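Local coordinates for protein enoyl-CoA hydratase (Mycobacterium tuberculosis, PDB 5KJP) that probably catalyses the reversible hydration of trans-2-enoyl-CoA thioesters to 3-hydroxyacyl-CoA in fatty acid metabolism, as a trimeric member of the crotonase superfamily, at residues P15-E20 / L26-N31; V62-G67 / A199-I204; A74-K79 / E85-E90; F135-V140 / G149-L154; G208-V213 / S244-E249. All coordinates share one frame; numbering follows the deposited sequence.

Contact 1 and contact 2 belong to the same six-stranded sheet, strands 25-30 and 62-67 being neighbours in it. They differ in chemistry: the first is a hydrogen-bonded hairpin at the sheet edge, the second a wholly apolar, buried packing of a helix on a sheet face. Contact 4 is also buried and apolar, but lies across the chain's centre from contact 2 and borders the third subunit. Contact 3 is partly open to solvent and joins two neighbouring loops. Contact 5, its centre about 38 Å from that of contact 3, joins two helix starts by direct packing and one bridging water; it touches contact 2 through Val212 on Ile204, and both reach the second subunit.

Contact 1: residues P15-E20 / L26-N31; sequences PEVLVE and LIITIN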
# COMPACT_ATOMS: atom_id res chain seq x y z
N PRO A 15 2.18 -23.20 32.53
CA PRO A 15 2.10 -21.81 32.06
C PRO A 15 1.14 -21.63 30.89
O PRO A 15 1.03 -22.50 30.03
CB PRO A 15 3.54 -21.49 31.64
CG PRO A 15 4.38 -22.51 32.36
CD PRO A 15 3.54 -23.74 32.41
N GLU A 16 0.44 -20.50 30.87
CA GLU A 16 -0.53 -20.23 29.80
C GLU A 16 0.16 -19.65 28.57
O GLU A 16 -0.45 -19.53 27.51
CB GLU A 16 -1.63 -19.32 30.32
CG GLU A 16 -2.39 -19.95 31.48
CD GLU A 16 -3.38 -19.02 32.14
OE1 GLU A 16 -4.17 -18.38 31.41
OE2 GLU A 16 -3.39 -18.95 33.38
N VAL A 17 1.43 -19.28 28.73
CA VAL A 17 2.30 -19.00 27.59
C VAL A 17 3.56 -19.84 27.74
O VAL A 17 4.28 -19.74 28.74
CB VAL A 17 2.68 -17.50 27.49
CG1 VAL A 17 3.68 -17.29 26.35
CG2 VAL A 17 1.43 -16.65 27.26
N LEU A 18 3.83 -20.68 26.75
CA LEU A 18 5.02 -21.52 26.78
C LEU A 18 6.11 -20.89 25.93
O LEU A 18 5.83 -20.27 24.90
CB LEU A 18 4.70 -22.93 26.28
CG LEU A 18 3.61 -23.66 27.04
CD1 LEU A 18 3.18 -24.90 26.27
CD2 LEU A 18 4.10 -24.03 28.43
N VAL A 19 7.35 -21.05 26.38
CA VAL A 19 8.49 -20.48 25.67
C VAL A 19 9.59 -21.52 25.53
O VAL A 19 9.98 -22.15 26.51
CB VAL A 19 9.03 -19.23 26.39
CG1 VAL A 19 10.28 -18.76 25.75
CG2 VAL A 19 7.99 -18.11 26.36
N GLU A 20 10.08 -21.71 24.31
CA GLU A 20 11.18 -22.63 24.05
C GLU A 20 12.22 -21.97 23.16
O GLU A 20 11.90 -21.39 22.13
CB GLU A 20 10.68 -23.90 23.38
CG GLU A 20 11.78 -24.91 23.11
CD GLU A 20 11.37 -25.99 22.12
OE1 GLU A 20 10.16 -26.13 21.85
OE2 GLU A 20 12.27 -26.69 21.60
N LEU A 26 13.34 -17.90 19.40
CA LEU A 26 12.46 -18.07 20.55
C LEU A 26 11.06 -18.45 20.08
O LEU A 26 10.39 -17.67 19.41
CB LEU A 26 12.41 -16.79 21.38
CG LEU A 26 11.82 -17.01 22.78
CD1 LEU A 26 12.79 -17.84 23.63
CD2 LEU A 26 11.45 -15.70 23.48
N ILE A 27 10.62 -19.66 20.43
CA ILE A 27 9.27 -20.08 20.07
C ILE A 27 8.30 -19.86 21.23
O ILE A 27 8.46 -20.44 22.32
CB ILE A 27 9.23 -21.56 19.65
CG1 ILE A 27 10.26 -21.81 18.53
CG2 ILE A 27 7.82 -21.95 19.20
CD1 ILE A 27 10.35 -23.25 18.12
N ILE A 28 7.30 -19.02 20.98
CA ILE A 28 6.34 -18.60 21.99
C ILE A 28 4.97 -19.18 21.65
O ILE A 28 4.43 -18.93 20.57
CB ILE A 28 6.23 -17.06 22.06
CG1 ILE A 28 7.62 -16.42 22.16
CG2 ILE A 28 5.32 -16.63 23.21
CD1 ILE A 28 7.66 -14.96 21.73
N THR A 29 4.42 -19.97 22.57
CA THR A 29 3.16 -20.65 22.32
C THR A 29 2.10 -20.28 23.33
O THR A 29 2.25 -20.53 24.53
CB THR A 29 3.36 -22.18 22.35
OG1 THR A 29 4.36 -22.54 21.39
CG2 THR A 29 2.06 -22.90 22.02
N ILE A 30 1.01 -19.66 22.85
CA ILE A 30 -0.12 -19.42 23.73
C ILE A 30 -0.74 -20.78 24.06
O ILE A 30 -1.02 -21.59 23.17
CB ILE A 30 -1.17 -18.48 23.10
CG1 ILE A 30 -0.52 -17.15 22.70
CG2 ILE A 30 -2.31 -18.25 24.09
CD1 ILE A 30 -1.40 -16.29 21.79
N ASN A 31 -0.93 -21.02 25.35
CA ASN A 31 -1.27 -22.34 25.85
C ASN A 31 -2.58 -22.32 26.65
O ASN A 31 -2.60 -22.64 27.84
CB ASN A 31 -0.12 -22.89 26.71
CG ASN A 31 -0.33 -24.34 27.13
OD1 ASN A 31 -0.92 -25.14 26.40
ND2 ASN A 31 0.16 -24.68 28.32
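Asn31 reaches across to residues 15-20 with both side chain and backbone. Its ND2 donates to Pro15 O at 2.9 Å, nearly in line with that C=O bond (166° at the oxygen), and the acceptor lies only 10° out of the amide plane. Asn31 N donates to Glu16 O at 2.7 Å, from above the plane of that carbonyl. Leu18 CD1 lies 3.7 Å from Asn31 CG, and Glu14 OE1 gives ND2 a second acceptor, so the rotation of the amide is fixed. Farther along, Leu18 with Thr29 and Glu20 with Ile27 form reciprocal backbone bonds, alternating with the non-hydrogen-bonded pairs Val17-Ile30 and Val19-Ile28. With axes 4.6 Å apart and running at 163°, this is a regular antiparallel hairpin, placing 17-22 at the edge of the six-stranded crotonase sheet. Val17 CG1 and Ile28 CG2 lie side by side at 3.6 Å, whereas Val19 CG1 presses unusually close to Leu26 CD1, at 3.4 Å. Helix 41-56 packs over this valine face, through Gln53 on Val19 and Ala50 on Ile28. Ile27 points to the other face and meets Leu194 and Ile198 of helix 193-205.

Contact 2: residues V62-G67 / A199-I204; sequences VAILTG and ALAEKI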
# COMPACT_ATOMS: atom_id res chain seq x y z
N VAL A 62 15.48 -14.08 16.57
CA VAL A 62 14.13 -14.03 16.01
C VAL A 62 13.16 -14.76 16.94
O VAL A 62 13.55 -15.73 17.60
CB VAL A 62 14.07 -14.68 14.59
CG1 VAL A 62 12.64 -14.75 14.06
CG2 VAL A 62 14.95 -13.91 13.60
N ALA A 63 11.92 -14.30 17.01
CA ALA A 63 10.89 -15.04 17.73
C ALA A 63 9.76 -15.49 16.80
O ALA A 63 9.49 -14.86 15.77
CB ALA A 63 10.32 -14.21 18.85
N ILE A 64 9.11 -16.58 17.17
CA ILE A 64 7.90 -17.04 16.51
C ILE A 64 6.78 -17.12 17.53
O ILE A 64 6.95 -17.70 18.60
CB ILE A 64 8.08 -18.42 15.84
CG1 ILE A 64 9.22 -18.38 14.82
CG2 ILE A 64 6.77 -18.88 15.21
CD1 ILE A 64 9.61 -19.76 14.31
N LEU A 65 5.64 -16.51 17.19
CA LEU A 65 4.46 -16.59 18.05
C LEU A 65 3.42 -17.51 17.42
O LEU A 65 3.07 -17.36 16.25
CB LEU A 65 3.87 -15.20 18.27
CG LEU A 65 2.50 -15.17 18.97
CD1 LEU A 65 2.60 -15.71 20.41
CD2 LEU A 65 1.91 -13.77 18.96
N THR A 66 2.92 -18.45 18.21
CA THR A 66 1.93 -19.38 17.70
C THR A 66 0.93 -19.74 18.80
O THR A 66 1.18 -19.47 19.98
CB THR A 66 2.62 -20.66 17.13
OG1 THR A 66 1.71 -21.35 16.25
CG2 THR A 66 3.10 -21.59 18.24
N GLY A 67 -0.21 -20.30 18.42
CA GLY A 67 -1.19 -20.74 19.40
C GLY A 67 -1.19 -22.25 19.47
O GLY A 67 -1.27 -22.92 18.44
N ALA A 199 11.56 -22.38 9.38
CA ALA A 199 12.38 -22.26 8.18
C ALA A 199 12.63 -20.80 7.83
O ALA A 199 13.76 -20.40 7.52
CB ALA A 199 11.73 -22.99 7.01
N LEU A 200 11.58 -19.99 7.91
CA LEU A 200 11.70 -18.55 7.67
C LEU A 200 12.61 -17.89 8.70
O LEU A 200 13.49 -17.10 8.35
CB LEU A 200 10.32 -17.89 7.69
CG LEU A 200 10.21 -16.39 7.43
CD1 LEU A 200 10.88 -16.03 6.11
CD2 LEU A 200 8.73 -15.98 7.43
N ALA A 201 12.40 -18.21 9.98
CA ALA A 201 13.21 -17.67 11.06
C ALA A 201 14.68 -18.02 10.87
O ALA A 201 15.56 -17.17 11.09
CB ALA A 201 12.71 -18.18 12.41
N GLU A 202 14.96 -19.25 10.47
CA GLU A 202 16.34 -19.69 10.28
C GLU A 202 17.02 -18.92 9.15
O GLU A 202 18.21 -18.64 9.21
CB GLU A 202 16.41 -21.20 10.02
CG GLU A 202 16.24 -22.03 11.30
CD GLU A 202 16.15 -23.52 11.05
OE1 GLU A 202 16.05 -23.93 9.87
OE2 GLU A 202 16.19 -24.29 12.04
N LYS A 203 16.26 -18.57 8.11
CA LYS A 203 16.82 -17.75 7.04
C LYS A 203 17.23 -16.38 7.57
O LYS A 203 18.29 -15.85 7.21
CB LYS A 203 15.81 -17.61 5.89
CG LYS A 203 15.61 -18.90 5.10
CD LYS A 203 14.36 -18.87 4.23
CE LYS A 203 14.56 -18.00 3.00
NZ LYS A 203 15.75 -18.39 2.19
N ILE A 204 16.42 -15.82 8.46
CA ILE A 204 16.72 -14.52 9.03
C ILE A 204 17.84 -14.57 10.08
O ILE A 204 18.70 -13.68 10.13
CB ILE A 204 15.45 -13.90 9.64
CG1 ILE A 204 14.41 -13.67 8.54
CG2 ILE A 204 15.77 -12.59 10.33
CD1 ILE A 204 13.01 -13.34 9.06
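Val62 points its side chain from the strand at helix residues 199-204, and both its methyl groups find partners there. The CB itself stands 4.3 Å from Ala201 CB. From CB the chain forks: CG1, placed opposite the backbone N (chi1 174°), goes to Ala201 and ends 3.8 Å from its CB, while CG2 leads to the next turn of the helix and meets Ile204 CG2 at 3.6 Å and Ile204 CB at 4.0 Å. The side chains of Val62 and Ile204 cross at about a right angle, so the contact is methyl against methyl with little overlap along their lengths. Strand 62-67 runs at 166° to the helix segment, their axes 8.8 Å apart: a helix laid nearly antiparallel on one face of the parallel part of the crotonase sheet. The alternation of the strand turns Ile64 to the same face, and its CD1, carried out on an extended chain (chi2 170°), approaches Ala201 CB to 4.0 Å. Ala201 thus contacts two strand side chains with a single methyl. Ile106 on the adjacent strand 105-109 touches both Val62 and Ala201, and Leu126 of strand 126-130 packs against Ile204. Beyond this buried layer the helix meets the second subunit, where Thr169 of that subunit touches Leu200 and Ile204, and Lys203 NZ makes a salt bridge with its Asp171.

Contact 3: residues A74-K79 / E85-E90; sequences AGMDLK and ENVVVE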
# COMPACT_ATOMS: atom_id res chain seq x y z
N ALA A 74 -8.29 -16.55 19.57
CA ALA A 74 -9.67 -16.13 19.34
C ALA A 74 -9.88 -14.66 19.70
O ALA A 74 -10.99 -14.14 19.56
CB ALA A 74 -10.64 -17.00 20.13
N GLY A 75 -8.83 -14.01 20.17
CA GLY A 75 -8.91 -12.61 20.53
C GLY A 75 -8.81 -12.43 22.03
O GLY A 75 -8.37 -13.33 22.75
N MSE A 76 -9.20 -11.27 22.52
CA MSE A 76 -9.18 -11.06 23.95
C MSE A 76 -10.23 -11.92 24.64
O MSE A 76 -11.34 -12.10 24.12
CB MSE A 76 -9.41 -9.60 24.30
CG MSE A 76 -9.08 -9.32 25.74
SE MSE A 76 -9.45 -7.51 26.24
CE MSE A 76 -9.18 -6.65 24.50
N ASP A 77 -9.87 -12.46 25.80
CA ASP A 77 -10.80 -13.24 26.60
C ASP A 77 -11.85 -12.30 27.19
O ASP A 77 -11.60 -11.59 28.16
CB ASP A 77 -10.04 -13.99 27.71
CG ASP A 77 -10.92 -14.99 28.45
OD1 ASP A 77 -12.09 -14.68 28.75
OD2 ASP A 77 -10.43 -16.10 28.75
N LEU A 78 -13.04 -12.32 26.59
CA LEU A 78 -14.12 -11.45 27.01
C LEU A 78 -14.57 -11.68 28.45
O LEU A 78 -14.98 -10.74 29.13
CB LEU A 78 -15.31 -11.61 26.07
CG LEU A 78 -14.91 -11.28 24.62
CD1 LEU A 78 -16.07 -11.50 23.70
CD2 LEU A 78 -14.40 -9.85 24.52
N LYS A 79 -14.50 -12.92 28.92
CA LYS A 79 -14.89 -13.21 30.30
C LYS A 79 -13.89 -12.60 31.27
O LYS A 79 -14.27 -11.93 32.23
CB LYS A 79 -15.00 -14.72 30.55
CG LYS A 79 -15.99 -15.43 29.65
CD LYS A 79 -16.06 -16.91 30.02
CE LYS A 79 -16.52 -17.74 28.84
NZ LYS A 79 -15.61 -17.60 27.68
N GLU A 85 -9.88 -8.52 34.77
CA GLU A 85 -8.49 -8.92 34.62
C GLU A 85 -7.74 -7.80 33.90
O GLU A 85 -8.29 -7.15 33.02
CB GLU A 85 -8.36 -10.24 33.85
CG GLU A 85 -8.92 -11.45 34.60
CD GLU A 85 -8.33 -12.76 34.12
OE1 GLU A 85 -7.33 -12.73 33.35
OE2 GLU A 85 -8.85 -13.83 34.50
N ASN A 86 -6.48 -7.57 34.27
CA ASN A 86 -5.68 -6.55 33.61
C ASN A 86 -5.12 -7.11 32.31
O ASN A 86 -3.95 -7.52 32.25
CB ASN A 86 -4.55 -6.05 34.51
CG ASN A 86 -3.86 -4.82 33.95
OD1 ASN A 86 -4.44 -4.09 33.14
ND2 ASN A 86 -2.63 -4.58 34.38
N VAL A 87 -5.95 -7.13 31.28
CA VAL A 87 -5.59 -7.75 30.01
C VAL A 87 -4.87 -6.77 29.10
O VAL A 87 -3.80 -7.08 28.57
CB VAL A 87 -6.83 -8.29 29.28
CG1 VAL A 87 -6.40 -9.08 28.05
CG2 VAL A 87 -7.65 -9.16 30.21
N VAL A 88 -5.45 -5.59 28.90
CA VAL A 88 -4.81 -4.57 28.08
C VAL A 88 -3.91 -3.72 28.97
O VAL A 88 -4.38 -2.83 29.68
CB VAL A 88 -5.84 -3.68 27.36
CG1 VAL A 88 -5.12 -2.67 26.47
CG2 VAL A 88 -6.79 -4.53 26.53
N VAL A 89 -2.62 -4.01 28.93
CA VAL A 89 -1.67 -3.41 29.86
C VAL A 89 -1.12 -2.08 29.34
O VAL A 89 -0.65 -1.99 28.21
CB VAL A 89 -0.50 -4.37 30.14
CG1 VAL A 89 0.55 -3.70 31.00
CG2 VAL A 89 -1.03 -5.65 30.79
N GLU A 90 -1.18 -1.06 30.19
CA GLU A 90 -0.65 0.26 29.86
C GLU A 90 0.80 0.17 29.38
O GLU A 90 1.65 -0.43 30.04
CB GLU A 90 -0.75 1.19 31.08
CG GLU A 90 -1.08 2.63 30.75
CD GLU A 90 0.11 3.40 30.22
OE1 GLU A 90 1.02 3.70 31.03
OE2 GLU A 90 0.14 3.70 29.01
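Met76, selenomethionine in this crystal, lies against Val87 and Val88, and these three side chains make the whole direct contact. The tight part is at its root: CG comes to 3.5 Å from Val87 CG1, the side chains slanting past each other. The selenium then faces both valines, SE to Val87 CG1 3.9 Å and SE to Val88 CG2 4.0 Å. Up to that atom the chain is fully stretched (chi2 -177°), but a bend at chi3 of -29° swings the terminal methyl aside, putting CE 3.8 Å from Val88 CG2 with the two side chains at about a right angle. Burial falls off along this path, because Val87 is buried while Val88 is exposed to solvent. The polar flank is looser. Asp77 and Glu85 point across it, yet Asp77 OD2 and Glu85 OE2 remain 6.4 Å apart; each has its own positive partner, Arg32 for Asp77 and Arg83 for Glu85, which would be expected to ease any mutual repulsion. Asp77 is also the N-cap of helix 78-82, its OD1 accepting from Ala80 N, and Asn86 centres an inverse gamma turn that leads into Val87. In crotonase relatives the loop that holds Met76 carries an oxyanion-hole peptide N-H. Here it is flanked by Phe81 of helix 78-82, which touches Met76, and by Leu94 of strand 93-94, which packs on both Met76 and Val87.

Contact 4: residues F135-V140 / G149-L154; sequences FGIPEV and GGLLRL
Ile137 meets the opening turns of helix 150-157 with the tip of its longer branch. That helix starts at Gly149, the N-cap, whose carbonyl O receives Arg153 N at 2.8 Å. Gly150 follows with no side chain; Ile137 CG2 faces Gly150 CA from 4.8 Å, and Gly150 N is hydrogen-bonded to Glu119 OE2. Leu151 comes next, its CD2 lying 4.0 Å from Ile137 CD1, and it also packs on Val145, and on Thr215 of the third subunit. Arg153 turns elsewhere, NH1 bonding to Thr97 O. One turn on from Gly150, Leu154 brings CD2 to 3.9 Å from the same Ile137 CD1, its CG set opposite the backbone N (chi1 -167°). The isoleucine pays for this reach: chi1 of 41° wedges its CG1 between backbone N and carbonyl carbon, from where CD1 extends to both leucines. Helix 160-169 borders the same side chains, with Ala167 on Ile137 and Leu151 and Ala163 on Leu154. A Phe-Gly-x-Pro-Glu loop packed on a helix with a glycine-rich start is a recognisable crotonase-family feature; Glu139 in that loop touches Glu119 of helix 116-123, consistent with this being the region of the active site.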
# COMPACT_ATOMS: atom_id res chain seq x y z
N PHE A 135 -8.42 -15.01 9.28
CA PHE A 135 -8.24 -13.78 10.05
C PHE A 135 -9.56 -13.02 10.09
O PHE A 135 -10.52 -13.40 9.43
CB PHE A 135 -7.15 -12.91 9.43
CG PHE A 135 -5.82 -13.60 9.33
CD1 PHE A 135 -5.55 -14.47 8.28
CD2 PHE A 135 -4.85 -13.41 10.30
CE1 PHE A 135 -4.33 -15.13 8.20
CE2 PHE A 135 -3.63 -14.06 10.22
CZ PHE A 135 -3.37 -14.93 9.17
N GLY A 136 -9.61 -11.95 10.87
CA GLY A 136 -10.79 -11.12 10.89
C GLY A 136 -10.79 -10.18 12.08
O GLY A 136 -10.14 -10.44 13.10
N ILE A 137 -11.53 -9.09 11.93
CA ILE A 137 -11.74 -8.14 13.02
C ILE A 137 -13.25 -7.87 13.13
O ILE A 137 -13.76 -6.87 12.60
CB ILE A 137 -10.95 -6.83 12.82
CG1 ILE A 137 -10.99 -6.38 11.36
CG2 ILE A 137 -9.49 -7.04 13.24
CD1 ILE A 137 -10.39 -4.98 11.13
N PRO A 138 -13.97 -8.77 13.80
CA PRO A 138 -15.44 -8.72 13.87
C PRO A 138 -15.98 -7.79 14.97
O PRO A 138 -17.16 -7.88 15.29
CB PRO A 138 -15.81 -10.17 14.15
CG PRO A 138 -14.68 -10.69 14.95
CD PRO A 138 -13.43 -9.99 14.44
N GLU A 139 -15.13 -6.92 15.52
CA GLU A 139 -15.52 -6.08 16.66
C GLU A 139 -16.81 -5.29 16.43
O GLU A 139 -17.63 -5.17 17.34
CB GLU A 139 -14.37 -5.13 17.02
CG GLU A 139 -13.23 -5.77 17.85
CD GLU A 139 -12.18 -6.51 17.01
OE1 GLU A 139 -12.49 -6.93 15.87
OE2 GLU A 139 -11.03 -6.66 17.48
N VAL A 140 -17.01 -4.77 15.22
CA VAL A 140 -18.20 -3.94 14.95
C VAL A 140 -19.50 -4.73 15.10
O VAL A 140 -20.55 -4.14 15.31
CB VAL A 140 -18.16 -3.31 13.54
CG1 VAL A 140 -17.07 -2.23 13.45
CG2 VAL A 140 -17.99 -4.38 12.47
N GLY A 149 -4.79 -2.02 17.41
CA GLY A 149 -3.89 -1.83 16.29
C GLY A 149 -4.42 -2.37 14.98
O GLY A 149 -3.84 -2.13 13.92
N GLY A 150 -5.53 -3.10 15.04
CA GLY A 150 -6.15 -3.66 13.84
C GLY A 150 -6.44 -2.59 12.80
O GLY A 150 -6.09 -2.74 11.63
N LEU A 151 -7.08 -1.51 13.23
CA LEU A 151 -7.45 -0.45 12.30
C LEU A 151 -6.25 0.38 11.87
O LEU A 151 -6.26 0.99 10.81
CB LEU A 151 -8.50 0.46 12.92
CG LEU A 151 -9.80 -0.23 13.34
CD1 LEU A 151 -10.82 0.84 13.70
CD2 LEU A 151 -10.30 -1.14 12.21
N LEU A 152 -5.21 0.40 12.71
CA LEU A 152 -4.02 1.20 12.42
C LEU A 152 -3.05 0.45 11.51
O LEU A 152 -2.27 1.08 10.79
CB LEU A 152 -3.31 1.59 13.72
CG LEU A 152 -4.15 2.39 14.72
CD1 LEU A 152 -3.35 2.64 15.99
CD2 LEU A 152 -4.64 3.70 14.10
N ARG A 153 -3.09 -0.87 11.54
CA ARG A 153 -2.10 -1.66 10.80
C ARG A 153 -2.66 -2.40 9.58
O ARG A 153 -1.97 -2.49 8.57
CB ARG A 153 -1.43 -2.66 11.75
CG ARG A 153 -0.54 -1.97 12.78
CD ARG A 153 -0.00 -2.93 13.84
NE ARG A 153 0.92 -2.22 14.72
CZ ARG A 153 0.90 -2.29 16.05
NH1 ARG A 153 -0.00 -3.04 16.67
NH2 ARG A 153 1.79 -1.60 16.76
N LEU A 154 -3.88 -2.92 9.67
CA LEU A 154 -4.43 -3.67 8.54
C LEU A 154 -4.44 -2.87 7.22
O LEU A 154 -4.05 -3.42 6.20
CB LEU A 154 -5.85 -4.17 8.84
CG LEU A 154 -6.38 -5.21 7.86
CD1 LEU A 154 -5.45 -6.42 7.77
CD2 LEU A 154 -7.79 -5.64 8.25

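Contact 5: residues G208-V213 / S244-E249; sequences GPLAVV and SNDAKE
Pro209 and Leu210, at the start of helix 209-221, carry the contact with the start of helix 245-255. The residue before them, Gly208, is the N-cap; its O takes Val212 N at 2.8 Å, and its backbone is also hydrogen-bonded to the second subunit. Pro209 meets Asp246 through CG and CD, both 3.7 Å from Asp246 OD2, with the two side chains at about a right angle. Leu210 makes two different approaches. Its backbone N donates to a water at 2.9 Å, which in turn donates to Asp246 OD2 at 2.7 Å, so a first-turn N-H is satisfied through solvent by the facing carboxylate. Its side chain runs past the water towards the other helix, where CD1 rests 3.7 Å from Ser244 CB. Gly264 N also bonds to OD2 and Thr263 N to OD1, so three donors hold the carboxylate from both oxygens; these, and its place in the first turn of a helix, would be expected to favour its charged form. Ser244 is itself the N-cap of that helix: chi1 of 63° brings OG back over the chain to accept from Ala247 N at 3.2 Å (141° at the hydrogen), while OG also hydrogen-bonds to Val241 O, its strongest partner. Farther along, Ala211 and Val212 face the second subunit, packing on its Leu144 and Leu168. Helix starts joined in this way, with the chain end 263-265 hydrogen-bonded to the second of them, belong to the C-terminal helical region through which crotonase-fold enzymes form their trimers.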
# COMPACT_ATOMS: atom_id res chain seq x y z
N GLY A 208 23.12 -11.08 9.20
CA GLY A 208 23.79 -10.28 10.22
C GLY A 208 22.80 -9.69 11.20
O GLY A 208 21.92 -8.93 10.80
N PRO A 209 22.93 -10.03 12.50
CA PRO A 209 21.93 -9.62 13.49
C PRO A 209 21.78 -8.09 13.61
O PRO A 209 20.65 -7.60 13.71
CB PRO A 209 22.46 -10.23 14.80
CG PRO A 209 23.91 -10.50 14.55
CD PRO A 209 24.00 -10.85 13.09
N LEU A 210 22.88 -7.35 13.59
CA LEU A 210 22.78 -5.89 13.63
C LEU A 210 22.11 -5.35 12.37
O LEU A 210 21.33 -4.40 12.43
CB LEU A 210 24.16 -5.25 13.80
CG LEU A 210 24.92 -5.66 15.06
CD1 LEU A 210 26.35 -5.12 15.02
CD2 LEU A 210 24.18 -5.19 16.31
N ALA A 211 22.42 -5.95 11.23
CA ALA A 211 21.87 -5.51 9.96
C ALA A 211 20.38 -5.83 9.88
O ALA A 211 19.59 -5.02 9.39
CB ALA A 211 22.63 -6.15 8.80
N VAL A 212 20.00 -7.00 10.37
CA VAL A 212 18.60 -7.41 10.40
C VAL A 212 17.77 -6.46 11.28
O VAL A 212 16.71 -5.98 10.87
CB VAL A 212 18.45 -8.87 10.90
CG1 VAL A 212 17.02 -9.16 11.32
CG2 VAL A 212 18.92 -9.85 9.82
N VAL A 213 18.28 -6.16 12.47
CA VAL A 213 17.54 -5.30 13.39
C VAL A 213 17.46 -3.88 12.84
O VAL A 213 16.42 -3.24 12.91
CB VAL A 213 18.17 -5.30 14.80
CG1 VAL A 213 17.76 -4.06 15.59
CG2 VAL A 213 17.80 -6.58 15.55
N SER A 244 30.46 -1.83 12.05
CA SER A 244 30.45 -2.92 13.01
C SER A 244 31.48 -3.99 12.69
O SER A 244 31.95 -4.10 11.55
CB SER A 244 29.06 -3.56 13.08
OG SER A 244 28.71 -4.14 11.83
N ASN A 245 31.83 -4.79 13.69
CA ASN A 245 32.65 -5.97 13.46
C ASN A 245 32.01 -6.94 12.46
O ASN A 245 32.69 -7.57 11.66
CB ASN A 245 32.93 -6.69 14.77
CG ASN A 245 33.85 -5.90 15.68
OD1 ASN A 245 34.83 -5.31 15.23
ND2 ASN A 245 33.53 -5.87 16.97
N ASP A 246 30.68 -7.03 12.51
CA ASP A 246 29.97 -7.96 11.65
C ASP A 246 30.04 -7.53 10.19
O ASP A 246 30.01 -8.38 9.29
CB ASP A 246 28.50 -8.09 12.09
CG ASP A 246 28.32 -9.10 13.22
OD1 ASP A 246 29.28 -9.85 13.52
OD2 ASP A 246 27.22 -9.15 13.80
N ALA A 247 30.15 -6.23 9.95
CA ALA A 247 30.29 -5.73 8.58
C ALA A 247 31.61 -6.22 7.99
O ALA A 247 31.68 -6.61 6.82
CB ALA A 247 30.20 -4.20 8.54
N LYS A 248 32.65 -6.22 8.82
CA LYS A 248 33.95 -6.72 8.39
C LYS A 248 33.89 -8.22 8.14
O LYS A 248 34.34 -8.71 7.11
CB LYS A 248 35.03 -6.40 9.43
CG LYS A 248 36.39 -7.01 9.14
CD LYS A 248 37.39 -6.61 10.21
CE LYS A 248 38.72 -7.31 10.00
NZ LYS A 248 39.72 -6.86 11.02
N GLU A 249 33.31 -8.94 9.10
CA GLU A 249 33.20 -10.39 9.02
C GLU A 249 32.37 -10.82 7.80
O GLU A 249 32.69 -11.81 7.14
CB GLU A 249 32.58 -10.94 10.31
CG GLU A 249 32.18 -12.41 10.27
CD GLU A 249 33.35 -13.36 10.14
OE1 GLU A 249 34.51 -12.92 10.28
OE2 GLU A 249 33.10 -14.56 9.90
O HOH W 1 25.33 -7.95 12.21